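Local coordinates for protein aminotransferase (Psychrobacter arcticus 273-4, PDB 3IF2) that probably transfers amino groups between amino acids and keto acids, perhaps valine and pyruvate, with pyridoxal 5'-phosphate as its cofactor, at residues N78-Q83 / N305-R310; D90-F95 / P318-D323; F168-P173 / P401-S406; Q350-Y355 / E435-L440. All blocks are in the same frame, centred on the assembly; numbering follows the deposited sequence.

Contact 1: N78-Q83 / N305-R310. With PLP (pyridoxal-5'-phosphate), chain E.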
loop_
_atom_site.group_PDB
_atom_site.type_symbol
_atom_site.label_atom_id
_atom_site.label_comp_id
_atom_site.label_asym_id
_atom_site.label_seq_id
_atom_site.Cartn_x
_atom_site.Cartn_y
_atom_site.Cartn_z
ATOM N N ASN A 78 5.218 5.540 -15.043
ATOM C CA ASN A 78 4.008 4.792 -15.400
ATOM C C ASN A 78 3.484 3.898 -14.275
ATOM O O ASN A 78 4.277 3.261 -13.548
ATOM C CB ASN A 78 4.311 3.884 -16.587
ATOM C CG ASN A 78 4.687 4.644 -17.818
ATOM O OD1 ASN A 78 3.814 5.080 -18.562
ATOM N ND2 ASN A 78 5.988 4.787 -18.066
ATOM N N TYR A 79 2.157 3.870 -14.143
ATOM C CA TYR A 79 1.464 2.971 -13.254
ATOM C C TYR A 79 1.650 1.576 -13.835
ATOM O O TYR A 79 1.580 1.423 -15.056
ATOM C CB TYR A 79 -0.073 3.214 -13.292
ATOM C CG TYR A 79 -0.602 4.473 -12.631
ATOM C CD1 TYR A 79 -0.712 4.540 -11.245
ATOM C CD2 TYR A 79 -1.058 5.561 -13.380
ATOM C CE1 TYR A 79 -1.189 5.684 -10.613
ATOM C CE2 TYR A 79 -1.543 6.722 -12.751
ATOM C CZ TYR A 79 -1.608 6.762 -11.356
ATOM O OH TYR A 79 -2.096 7.835 -10.666
ATOM N N SER A 80 1.846 0.563 -12.985
ATOM C CA SER A 80 1.828 -0.841 -13.446
ATOM C C SER A 80 0.373 -1.266 -13.559
ATOM O O SER A 80 -0.531 -0.505 -13.193
ATOM C CB SER A 80 2.525 -1.781 -12.455
ATOM O OG SER A 80 1.838 -1.883 -11.208
ATOM N N ASN A 81 0.149 -2.493 -14.026
ATOM C CA ASN A 81 -1.181 -3.088 -14.005
ATOM C C ASN A 81 -1.519 -3.297 -12.499
ATOM O O ASN A 81 -0.583 -3.436 -11.700
ATOM C CB ASN A 81 -1.180 -4.422 -14.793
ATOM C CG ASN A 81 -2.550 -5.126 -14.776
ATOM O OD1 ASN A 81 -2.892 -5.879 -13.831
ATOM N ND2 ASN A 81 -3.358 -4.860 -15.814
ATOM N N PRO A 82 -2.820 -3.283 -12.095
ATOM C CA PRO A 82 -3.144 -3.527 -10.669
ATOM C C PRO A 82 -2.589 -4.861 -10.075
ATOM O O PRO A 82 -2.287 -4.930 -8.880
ATOM C CB PRO A 82 -4.675 -3.517 -10.654
ATOM C CG PRO A 82 -5.066 -2.701 -11.811
ATOM C CD PRO A 82 -4.021 -2.892 -12.853
ATOM N N GLN A 83 -2.468 -5.890 -10.920
ATOM C CA GLN A 83 -1.860 -7.168 -10.555
ATOM C C GLN A 83 -0.351 -7.028 -10.221
ATOM O O GLN A 83 0.165 -7.809 -9.438
ATOM C CB GLN A 83 -2.079 -8.183 -11.681
ATOM C CG GLN A 83 -1.553 -9.602 -11.389
ATOM C CD GLN A 83 -1.902 -10.590 -12.475
ATOM O OE1 GLN A 83 -2.890 -10.426 -13.186
ATOM N NE2 GLN A 83 -1.108 -11.647 -12.590
ATOM N N ASN A 305 -5.101 0.494 -3.613
ATOM C CA ASN A 305 -3.818 1.065 -4.053
ATOM C C ASN A 305 -3.708 1.642 -5.461
ATOM O O ASN A 305 -2.689 2.267 -5.768
ATOM C CB ASN A 305 -2.767 -0.067 -3.975
ATOM C CG ASN A 305 -2.541 -0.567 -2.576
ATOM O OD1 ASN A 305 -2.558 0.209 -1.627
ATOM N ND2 ASN A 305 -2.270 -1.860 -2.444
ATOM N N LEU A 306 -4.708 1.421 -6.313
ATOM C CA LEU A 306 -4.681 1.759 -7.755
ATOM C C LEU A 306 -3.773 0.696 -8.418
ATOM O O LEU A 306 -4.242 -0.133 -9.193
ATOM C CB LEU A 306 -4.276 3.220 -8.036
ATOM C CG LEU A 306 -4.963 3.951 -9.184
ATOM C CD1 LEU A 306 -6.465 4.004 -8.897
ATOM C CD2 LEU A 306 -4.455 5.370 -9.310
ATOM N N ALA A 307 -2.491 0.719 -8.095
ATOM C CA ALA A 307 -1.528 -0.306 -8.531
ATOM C C ALA A 307 -0.445 -0.422 -7.447
ATOM O O ALA A 307 -0.263 0.496 -6.658
ATOM C CB ALA A 307 -0.915 0.042 -9.881
ATOM N N PRO A 308 0.221 -1.570 -7.350
ATOM C CA PRO A 308 1.252 -1.629 -6.342
ATOM C C PRO A 308 2.510 -0.902 -6.818
ATOM O O PRO A 308 2.650 -0.517 -7.986
ATOM C CB PRO A 308 1.490 -3.134 -6.148
ATOM C CG PRO A 308 0.902 -3.807 -7.336
ATOM C CD PRO A 308 0.184 -2.792 -8.164
ATOM N N THR A 309 3.424 -0.749 -5.880
ATOM C CA THR A 309 4.710 -0.093 -6.110
ATOM C C THR A 309 5.533 -0.881 -7.113
ATOM O O THR A 309 5.320 -2.086 -7.266
ATOM C CB THR A 309 5.443 0.092 -4.776
ATOM O OG1 THR A 309 6.400 1.118 -4.937
ATOM C CG2 THR A 309 6.085 -1.171 -4.302
ATOM N N ARG A 310 6.424 -0.218 -7.842
ATOM C CA ARG A 310 7.226 -0.961 -8.827
ATOM C C ARG A 310 8.732 -0.803 -8.817
ATOM O O ARG A 310 9.403 -1.539 -9.543
ATOM C CB ARG A 310 6.640 -0.793 -10.228
ATOM C CG ARG A 310 6.648 0.577 -10.793
ATOM C CD ARG A 310 5.761 0.672 -12.041
ATOM N NE ARG A 310 6.180 -0.235 -13.111
ATOM C CZ ARG A 310 5.799 -0.186 -14.393
ATOM N NH1 ARG A 310 5.018 0.781 -14.866
ATOM N NH2 ARG A 310 6.260 -1.116 -15.234
HETATM N N1 PLP E . -7.293 11.853 -7.147
HETATM C C2 PLP E . -7.659 12.029 -8.466
HETATM C C2A PLP E . -8.577 13.175 -8.744
HETATM C C3 PLP E . -7.150 11.164 -9.470
HETATM O O3 PLP E . -7.492 11.329 -10.795
HETATM C C4 PLP E . -6.277 10.100 -9.103
HETATM C C4A PLP E . -5.526 9.262 -10.134
HETATM O O4A PLP E . -6.075 8.796 -11.124
HETATM C C5 PLP E . -5.935 9.938 -7.732
HETATM C C6 PLP E . -6.450 10.828 -6.782
HETATM C C5A PLP E . -5.026 8.797 -7.257
HETATM O O4P PLP E . -3.675 9.086 -7.523
HETATM P P PLP E . -2.500 8.265 -6.821
HETATM O O1P PLP E . -2.981 7.163 -5.935
HETATM O O2P PLP E . -1.713 9.251 -5.984
HETATM O O3P PLP E . -1.708 7.805 -7.981
HETATM O O HOH W 1 3.831 -3.110 -9.623
HETATM O O HOH W 2 2.489 1.278 -10.173
#

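Contact 2: D90-F95 / P318-D323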
loop_
_atom_site.group_PDB
_atom_site.type_symbol
_atom_site.label_atom_id
_atom_site.label_comp_id
_atom_site.label_asym_id
_atom_site.label_seq_id
_atom_site.Cartn_x
_atom_site.Cartn_y
_atom_site.Cartn_z
ATOM N N ASP A 90 6.660 -11.779 -15.302
ATOM C CA ASP A 90 7.158 -12.701 -16.357
ATOM C C ASP A 90 8.506 -13.312 -15.967
ATOM O O ASP A 90 8.704 -14.512 -16.147
ATOM C CB ASP A 90 7.291 -12.031 -17.740
ATOM C CG ASP A 90 5.963 -11.630 -18.352
ATOM O OD1 ASP A 90 4.926 -12.320 -18.175
ATOM O OD2 ASP A 90 5.968 -10.604 -19.058
ATOM N N ALA A 91 9.405 -12.485 -15.425
ATOM C CA ALA A 91 10.711 -12.951 -14.925
ATOM C C ALA A 91 10.532 -14.016 -13.825
ATOM O O ALA A 91 11.172 -15.075 -13.869
ATOM C CB ALA A 91 11.528 -11.783 -14.402
ATOM N N LEU A 92 9.640 -13.716 -12.874
ATOM C CA LEU A 92 9.288 -14.631 -11.773
ATOM C C LEU A 92 8.689 -15.955 -12.275
ATOM O O LEU A 92 9.065 -17.020 -11.780
ATOM C CB LEU A 92 8.356 -13.946 -10.748
ATOM C CG LEU A 92 8.970 -12.852 -9.850
ATOM C CD1 LEU A 92 7.881 -12.058 -9.126
ATOM C CD2 LEU A 92 9.999 -13.444 -8.864
ATOM N N VAL A 93 7.802 -15.883 -13.271
ATOM C CA VAL A 93 7.224 -17.077 -13.920
ATOM C C VAL A 93 8.349 -17.973 -14.441
ATOM O O VAL A 93 8.425 -19.149 -14.086
ATOM C CB VAL A 93 6.262 -16.701 -15.098
ATOM C CG1 VAL A 93 5.939 -17.910 -15.970
ATOM C CG2 VAL A 93 4.974 -16.038 -14.565
ATOM N N GLY A 94 9.220 -17.397 -15.272
ATOM C CA GLY A 94 10.375 -18.118 -15.822
ATOM C C GLY A 94 11.252 -18.735 -14.742
ATOM O O GLY A 94 11.568 -19.930 -14.791
ATOM N N PHE A 95 11.600 -17.913 -13.753
ATOM C CA PHE A 95 12.426 -18.291 -12.587
ATOM C C PHE A 95 11.879 -19.485 -11.775
ATOM O O PHE A 95 12.624 -20.454 -11.528
ATOM C CB PHE A 95 12.602 -17.064 -11.679
ATOM C CG PHE A 95 13.438 -17.304 -10.458
ATOM C CD1 PHE A 95 12.842 -17.724 -9.267
ATOM C CD2 PHE A 95 14.814 -17.092 -10.487
ATOM C CE1 PHE A 95 13.601 -17.959 -8.136
ATOM C CE2 PHE A 95 15.588 -17.313 -9.363
ATOM C CZ PHE A 95 14.981 -17.762 -8.181
ATOM N N PRO A 318 16.097 -7.876 -13.352
ATOM C CA PRO A 318 17.285 -8.455 -13.966
ATOM C C PRO A 318 18.012 -9.480 -13.098
ATOM O O PRO A 318 18.580 -10.415 -13.649
ATOM C CB PRO A 318 18.180 -7.232 -14.261
ATOM C CG PRO A 318 17.696 -6.174 -13.354
ATOM C CD PRO A 318 16.215 -6.409 -13.279
ATOM N N LEU A 319 17.982 -9.312 -11.777
ATOM C CA LEU A 319 18.623 -10.259 -10.848
ATOM C C LEU A 319 17.850 -11.604 -10.780
ATOM O O LEU A 319 18.436 -12.635 -10.398
ATOM C CB LEU A 319 18.806 -9.643 -9.441
ATOM C CG LEU A 319 19.489 -8.262 -9.324
ATOM C CD1 LEU A 319 19.561 -7.789 -7.881
ATOM C CD2 LEU A 319 20.871 -8.253 -9.926
ATOM N N VAL A 320 16.546 -11.589 -11.114
ATOM C CA VAL A 320 15.719 -12.823 -11.206
ATOM C C VAL A 320 16.024 -13.492 -12.560
ATOM O O VAL A 320 16.302 -14.704 -12.608
ATOM C CB VAL A 320 14.182 -12.524 -11.049
ATOM C CG1 VAL A 320 13.337 -13.719 -11.426
ATOM C CG2 VAL A 320 13.868 -12.068 -9.656
ATOM N N ALA A 321 16.004 -12.693 -13.636
ATOM C CA ALA A 321 16.308 -13.161 -15.006
ATOM C C ALA A 321 17.602 -13.952 -15.119
ATOM O O ALA A 321 17.634 -14.979 -15.811
ATOM C CB ALA A 321 16.333 -11.999 -16.008
ATOM N N ASN A 322 18.647 -13.512 -14.429
ATOM C CA ASN A 322 19.961 -14.188 -14.510
ATOM C C ASN A 322 20.357 -15.020 -13.262
ATOM O O ASN A 322 21.536 -15.350 -13.087
ATOM C CB ASN A 322 21.039 -13.138 -14.850
ATOM C CG ASN A 322 21.338 -12.181 -13.696
ATOM O OD1 ASN A 322 20.871 -12.353 -12.557
ATOM N ND2 ASN A 322 22.138 -11.179 -13.984
ATOM N N ASP A 323 19.381 -15.303 -12.393
ATOM C CA ASP A 323 19.583 -16.021 -11.119
ATOM C C ASP A 323 20.549 -15.380 -10.103
ATOM O O ASP A 323 20.842 -16.013 -9.086
ATOM C CB ASP A 323 19.943 -17.512 -11.344
ATOM C CG ASP A 323 18.791 -18.334 -11.932
ATOM O OD1 ASP A 323 17.613 -17.911 -11.878
ATOM O OD2 ASP A 323 19.070 -19.450 -12.446
#

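Contact 3: F168-P173 / P401-S406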
loop_
_atom_site.group_PDB
_atom_site.type_symbol
_atom_site.label_atom_id
_atom_site.label_comp_id
_atom_site.label_asym_id
_atom_site.label_seq_id
_atom_site.Cartn_x
_atom_site.Cartn_y
_atom_site.Cartn_z
ATOM N N PHE A 168 -8.351 -15.419 14.591
ATOM C CA PHE A 168 -7.267 -16.403 14.580
ATOM C C PHE A 168 -7.618 -17.542 15.525
ATOM O O PHE A 168 -8.177 -17.305 16.583
ATOM C CB PHE A 168 -5.955 -15.766 15.013
ATOM C CG PHE A 168 -5.389 -14.809 14.006
ATOM C CD1 PHE A 168 -4.876 -15.296 12.793
ATOM C CD2 PHE A 168 -5.329 -13.429 14.260
ATOM C CE1 PHE A 168 -4.337 -14.429 11.839
ATOM C CE2 PHE A 168 -4.783 -12.555 13.315
ATOM C CZ PHE A 168 -4.291 -13.064 12.097
ATOM N N ALA A 169 -7.361 -18.771 15.087
ATOM C CA ALA A 169 -7.487 -19.974 15.904
ATOM C C ALA A 169 -6.038 -20.438 15.962
ATOM O O ALA A 169 -5.467 -20.797 14.938
ATOM C CB ALA A 169 -8.353 -20.999 15.232
ATOM N N ALA A 170 -5.431 -20.380 17.139
ATOM C CA ALA A 170 -4.026 -20.729 17.308
ATOM C C ALA A 170 -3.899 -22.043 18.062
ATOM O O ALA A 170 -4.645 -22.274 19.012
ATOM C CB ALA A 170 -3.352 -19.639 18.051
ATOM N N VAL A 171 -2.988 -22.914 17.619
ATOM C CA VAL A 171 -2.710 -24.191 18.288
ATOM C C VAL A 171 -1.383 -24.041 19.036
ATOM O O VAL A 171 -0.396 -23.556 18.463
ATOM C CB VAL A 171 -2.654 -25.368 17.298
ATOM C CG1 VAL A 171 -2.346 -26.692 18.042
ATOM C CG2 VAL A 171 -3.966 -25.464 16.545
ATOM N N LEU A 172 -1.369 -24.424 20.313
ATOM C CA LEU A 172 -0.157 -24.325 21.135
ATOM C C LEU A 172 0.867 -25.390 20.726
ATOM O O LEU A 172 0.493 -26.454 20.218
ATOM C CB LEU A 172 -0.474 -24.444 22.626
ATOM C CG LEU A 172 -1.458 -23.418 23.221
ATOM C CD1 LEU A 172 -1.205 -23.325 24.709
ATOM C CD2 LEU A 172 -1.343 -22.022 22.629
ATOM N N PRO A 173 2.165 -25.115 20.957
ATOM C CA PRO A 173 3.178 -26.071 20.526
ATOM C C PRO A 173 3.596 -27.138 21.535
ATOM O O PRO A 173 3.378 -26.959 22.742
ATOM C CB PRO A 173 4.395 -25.162 20.340
ATOM C CG PRO A 173 4.257 -24.162 21.464
ATOM C CD PRO A 173 2.776 -23.938 21.622
ATOM N N PRO A 401 -0.945 -14.749 18.504
ATOM C CA PRO A 401 -2.193 -14.181 18.011
ATOM C C PRO A 401 -3.383 -15.091 18.276
ATOM O O PRO A 401 -3.306 -16.297 18.026
ATOM C CB PRO A 401 -1.959 -14.057 16.495
ATOM C CG PRO A 401 -0.554 -14.040 16.335
ATOM C CD PRO A 401 0.012 -14.908 17.393
ATOM N N GLY A 402 -4.458 -14.499 18.792
ATOM C CA GLY A 402 -5.671 -15.226 19.116
ATOM C C GLY A 402 -5.624 -16.128 20.350
ATOM O O GLY A 402 -6.579 -16.871 20.571
ATOM N N VAL A 403 -4.547 -16.081 21.140
ATOM C CA VAL A 403 -4.415 -16.877 22.345
ATOM C C VAL A 403 -4.506 -15.943 23.548
ATOM O O VAL A 403 -3.863 -14.901 23.574
ATOM C CB VAL A 403 -3.052 -17.621 22.395
ATOM C CG1 VAL A 403 -2.894 -18.413 23.701
ATOM C CG2 VAL A 403 -2.898 -18.542 21.209
ATOM N N ASP A 404 -5.298 -16.339 24.546
ATOM C CA ASP A 404 -5.401 -15.613 25.811
ATOM C C ASP A 404 -4.119 -15.949 26.589
ATOM O O ASP A 404 -3.994 -17.030 27.168
ATOM C CB ASP A 404 -6.650 -16.032 26.576
ATOM C CG ASP A 404 -6.835 -15.278 27.886
ATOM O OD1 ASP A 404 -5.939 -14.524 28.326
ATOM O OD2 ASP A 404 -7.913 -15.464 28.500
ATOM N N VAL A 405 -3.180 -15.009 26.577
ATOM C CA VAL A 405 -1.893 -15.162 27.245
ATOM C C VAL A 405 -1.891 -14.732 28.717
ATOM O O VAL A 405 -0.837 -14.816 29.344
ATOM C CB VAL A 405 -0.758 -14.386 26.490
ATOM C CG1 VAL A 405 -0.693 -14.841 25.036
ATOM C CG2 VAL A 405 -0.931 -12.856 26.605
ATOM N N SER A 406 -3.026 -14.301 29.277
ATOM C CA SER A 406 -3.054 -13.817 30.671
ATOM C C SER A 406 -2.596 -14.834 31.717
ATOM O O SER A 406 -1.982 -14.424 32.705
ATOM C CB SER A 406 -4.417 -13.219 31.061
ATOM O OG SER A 406 -5.462 -14.111 30.784
#

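Contact 4: Q350-Y355 / E435-L440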
loop_
_atom_site.group_PDB
_atom_site.type_symbol
_atom_site.label_atom_id
_atom_site.label_comp_id
_atom_site.label_asym_id
_atom_site.label_seq_id
_atom_site.Cartn_x
_atom_site.Cartn_y
_atom_site.Cartn_z
ATOM N N GLN A 350 28.253 -17.365 27.380
ATOM C CA GLN A 350 29.236 -16.788 28.334
ATOM C C GLN A 350 28.519 -16.030 29.444
ATOM O O GLN A 350 28.957 -16.072 30.582
ATOM C CB GLN A 350 30.224 -15.843 27.660
ATOM C CG GLN A 350 31.208 -16.556 26.786
ATOM C CD GLN A 350 31.987 -15.637 25.833
ATOM O OE1 GLN A 350 31.680 -14.443 25.668
ATOM N NE2 GLN A 350 32.989 -16.214 25.177
ATOM N N ALA A 351 27.450 -15.310 29.094
ATOM C CA ALA A 351 26.649 -14.529 30.054
ATOM C C ALA A 351 25.814 -15.442 30.989
ATOM O O ALA A 351 25.978 -15.425 32.205
ATOM C CB ALA A 351 25.742 -13.547 29.298
ATOM N N LEU A 352 24.953 -16.250 30.383
ATOM C CA LEU A 352 24.055 -17.190 31.066
ATOM C C LEU A 352 24.686 -18.556 30.764
ATOM O O LEU A 352 25.908 -18.607 30.694
ATOM C CB LEU A 352 22.647 -16.986 30.513
ATOM C CG LEU A 352 22.221 -15.496 30.579
ATOM C CD1 LEU A 352 20.997 -15.190 29.716
ATOM C CD2 LEU A 352 22.038 -15.047 32.048
ATOM N N GLY A 353 23.952 -19.661 30.605
ATOM C CA GLY A 353 24.647 -20.947 30.261
ATOM C C GLY A 353 24.789 -21.813 31.491
ATOM O O GLY A 353 24.532 -23.016 31.420
ATOM N N ASP A 354 25.244 -21.214 32.601
ATOM C CA ASP A 354 25.141 -21.854 33.920
ATOM C C ASP A 354 23.694 -21.715 34.435
ATOM O O ASP A 354 23.306 -22.437 35.354
ATOM C CB ASP A 354 26.056 -21.206 34.981
ATOM C CG ASP A 354 27.527 -21.530 34.800
ATOM O OD1 ASP A 354 27.875 -22.682 34.439
ATOM O OD2 ASP A 354 28.331 -20.619 35.079
ATOM N N TYR A 355 22.929 -20.779 33.860
ATOM C CA TYR A 355 21.568 -20.456 34.259
ATOM C C TYR A 355 20.508 -21.160 33.384
ATOM O O TYR A 355 20.854 -21.791 32.369
ATOM C CB TYR A 355 21.415 -18.931 34.245
ATOM C CG TYR A 355 22.224 -18.268 35.327
ATOM C CD1 TYR A 355 23.606 -18.052 35.181
ATOM C CD2 TYR A 355 21.618 -17.870 36.520
ATOM C CE1 TYR A 355 24.368 -17.448 36.225
ATOM C CE2 TYR A 355 22.353 -17.256 37.546
ATOM C CZ TYR A 355 23.719 -17.041 37.398
ATOM O OH TYR A 355 24.403 -16.435 38.419
ATOM N N GLU A 435 23.605 -9.519 32.898
ATOM C CA GLU A 435 23.678 -8.937 34.243
ATOM C C GLU A 435 22.299 -8.884 34.891
ATOM O O GLU A 435 22.120 -9.424 35.983
ATOM C CB GLU A 435 24.355 -7.554 34.226
ATOM C CG GLU A 435 25.889 -7.642 34.028
ATOM C CD GLU A 435 26.557 -6.313 33.676
ATOM O OE1 GLU A 435 25.971 -5.522 32.897
ATOM O OE2 GLU A 435 27.697 -6.077 34.146
ATOM N N VAL A 436 21.328 -8.311 34.179
ATOM C CA VAL A 436 19.956 -8.178 34.697
ATOM C C VAL A 436 19.323 -9.540 35.051
ATOM O O VAL A 436 18.799 -9.694 36.169
ATOM C CB VAL A 436 19.053 -7.351 33.740
ATOM C CG1 VAL A 436 17.589 -7.370 34.191
ATOM C CG2 VAL A 436 19.572 -5.912 33.646
ATOM N N VAL A 437 19.443 -10.511 34.136
ATOM C CA VAL A 437 18.853 -11.851 34.313
ATOM C C VAL A 437 19.540 -12.676 35.403
ATOM O O VAL A 437 18.863 -13.337 36.190
ATOM C CB VAL A 437 18.790 -12.645 32.973
ATOM C CG1 VAL A 437 18.399 -14.106 33.204
ATOM C CG2 VAL A 437 17.815 -11.970 31.995
ATOM N N ARG A 438 20.872 -12.654 35.447
ATOM C CA ARG A 438 21.602 -13.368 36.500
ATOM C C ARG A 438 21.211 -12.832 37.875
ATOM O O ARG A 438 20.943 -13.614 38.781
ATOM C CB ARG A 438 23.119 -13.272 36.324
ATOM C CG ARG A 438 23.715 -14.164 35.222
ATOM C CD ARG A 438 25.247 -14.322 35.414
ATOM N NE ARG A 438 25.929 -13.036 35.586
ATOM C CZ ARG A 438 26.311 -12.200 34.613
ATOM N NH1 ARG A 438 26.104 -12.473 33.317
ATOM N NH2 ARG A 438 26.906 -11.051 34.952
ATOM N N GLU A 439 21.150 -11.504 37.997
ATOM C CA GLU A 439 20.777 -10.809 39.245
ATOM C C GLU A 439 19.371 -11.243 39.718
ATOM O O GLU A 439 19.159 -11.421 40.925
ATOM C CB GLU A 439 20.900 -9.278 39.041
ATOM C CG GLU A 439 20.835 -8.381 40.276
ATOM C CD GLU A 439 19.440 -8.177 40.853
ATOM O OE1 GLU A 439 18.423 -8.303 40.128
ATOM O OE2 GLU A 439 19.353 -7.867 42.056
ATOM N N LEU A 440 18.437 -11.410 38.769
ATOM C CA LEU A 440 17.066 -11.886 39.047
ATOM C C LEU A 440 17.060 -13.327 39.561
ATOM O O LEU A 440 16.416 -13.609 40.581
ATOM C CB LEU A 440 16.141 -11.772 37.811
ATOM C CG LEU A 440 15.474 -10.430 37.436
ATOM C CD1 LEU A 440 16.273 -9.170 37.849
ATOM C CD2 LEU A 440 15.130 -10.422 35.917
#

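Contact 1: N78-Q83 / N305-R310
Pro82 and Ala307 mark the closest backbone approach, CA to CA 4.2 Å, where two irregular loops pass with end-to-end directions 117° apart. Leu306, the first residue to leave helical geometry after helix 291-305, has a positive phi. One direct hydrogen bond joins the loops: Arg310 NH1 gives to Asn78 O at 2.9 Å, N-H...O angle 161°. The oxygen lies near the guanidinium plane, yet the donor stands above the carbonyl plane. The arginine heads for 78-83 from its first bond, and a bend at chi3 (-60°) lays the guanidinium beside Ser80, whose CB lies over one guanidinium face, toward its rim. Two waters also bridge the loops. One donates to Ser80 OG and to Thr309 O; the other accepts from Ser80 N and donates to Pro308 O, 2.8 Å from the water. Ser80 OG itself donates to Asn81 O, while Ala307 CB packs 3.4 Å from Ser80 O. On the Tyr79 ring, CE1 touches Leu306 CD2 at 3.5 Å, and Tyr79 OH donates to O3P of pyridoxal phosphate at 2.7 Å. That cofactor is held by Arg283 and Ser275 of the second subunit, so the tyrosine completes its partner's site, as in fold type I aminotransferases. Pro82 rests on Ser298 and Ala302 of helix 291-305, Gln83 joins Leu111 of strand 109-112 through the backbone, and Arg310, N-cap residue of helix 311-321, forms a salt bridge with Asp85.

Contact 2: D90-F95 / P318-D323
Val320 is the centre of this helix-to-helix contact, with the largest buried area, and both its methyls are used. CG1, placed anti to the backbone nitrogen (chi1 168°), reaches helix 86-100 and meets Phe95 CB at 3.4 Å, Ala91 O at 3.5 Å and Ala91 CB at 4.0 Å. CG2 lies 4.2 Å from Leu92 CD2, so the valine touches three residues spread over one turn of the opposing helix. Phe95 comes next in buried area. Its side chain crosses that of Val320 at about a right angle, and the ring reaches past the end of helix 311-321 to Asp323, at the N-cap position of helix 324-351, where Phe95 CD2 lies 3.2 Å from Asp323 OD1. Ring and carboxylate planes are 81° apart. An alanine in place of Phe95 would probably open a gap beside Val320 and Asp323 and leave His99, whose ring meets the phenylalanine edge-to-face, without its aromatic partner. Ala91, third in area, offers only CB and its carbonyl oxygen, which lets the valine approach the helix backbone closely. Ile325 of helix 324-351 also packs on both Phe95 and Val320. The carboxylate's polar partners lie outside the two segments: Asp323 OD1 has a salt bridge to Arg98 and a hydrogen bond with His99. The chemistry is therefore apolar at the middle, with a charge at one end that Arg98 and His99 meet while the ring merely packs against OD1.

Contact 3: F168-P173 / P401-S406
Just beyond Val403, which packs on Ala170 and Leu172, Asp404 OD1 accepts two bonds from Ser406: one from OG at 2.5 Å and one from the backbone N at 3.1 Å, N-H...O angle 158°. The hydroxyl comes from the syn side and the amide from the anti side, both from the same face of the carboxylate plane. The amide bond makes an Asx turn, which shapes the loop past the interface. Across the contact the side chains meet through apolar groups, with Pro401 O also 3.3 Å from Ala170 CB. Val403 CG2 lies 3.4 Å from Ala170 CB and 4.1 Å from Leu172 CD2. Pro401 CB lies over one face of the Phe168 ring, 4.1 Å from CD2; with CG beside the backbone nitrogen (chi1 -70°), the ring is carried to where its face meets that carbon. Gly402, at positive phi, passes beside Phe168 O; a beta carbon there would come within 2.8 Å of that oxygen. The Phe168 ring also meets His162 edge-to-face. Pro401 touches Leu149 of strand 142-149, parallel to strand 168-170. The loop 401-406 thus packs on strand 168-170 of the large mixed sheet of a fold type I pyridoxal phosphate enzyme, with Pro401 about 7 Å, side chain to side chain, from the cofactor-binding Tyr155.

Contact 4: Q350-Y355 / E435-L440
Leu352, where the chain leaves helix 324-351, comes within 7.1 Å of Arg438 on helix 423-441, CA to CA, too far for backbone bonding, and side chains bridge the gap. Arg438 carries most of the contact. Its CG lies over one face of the Tyr355 ring, 3.8 Å from the centroid and 23° off the normal, a CH-pi contact. CD follows along the rim, 3.3 Å from Tyr355 CE1. A bend at chi3 (-51°) takes the guanidinium off the ring and turns it to the helix end. There Arg438 NH1 donates to Ala351 O at 3.2 Å with an N-H...O angle of 144°, standing above the carbonyl plane. A positive group at the C-terminal end of a helix probably interacts favourably with its dipole. Leu352 CD2 fills the inner side, 3.7 Å from Arg438 CG and 3.9 Å from Val437 CG1. An alanine instead of Arg438 would probably strip the Tyr355 face of its aliphatic cover and deprive the Ala351 carbonyl of this donor. The tyrosine is also held at its hydroxyl, which bonds to Asp442 OD1. Inward, Leu352 and Val437 both rest on Phe372 of strand 367-372, and Val437 also touches Leu382 of helix 379-388, so the end of helix 324-351 and helix 423-441 meet over that strand, away from the cofactor.

Overall arrangement
Contacts 1 and 2 are neighbours, about 8 Å apart at their nearest atoms, and share helix 311-321: the first reaches its N-cap, the second its far end. Contact 2 is buried and apolar except at its charged end, whereas contact 1 is partly buried, hydrated, and meets the second subunit and its cofactor. Contacts 3 and 4 are also partly buried and, like contact 2, touch no other chain. Contact 3 relies on methyl, proline and phenylalanine packing between a sheet strand and a loop; contact 4 combines leucine-valine packing with an arginine laid on a tyrosine. Helix 324-351, which begins beside contact 2, ends in contact 4, the centres of contacts 2 and 4 being about 48 Å apart.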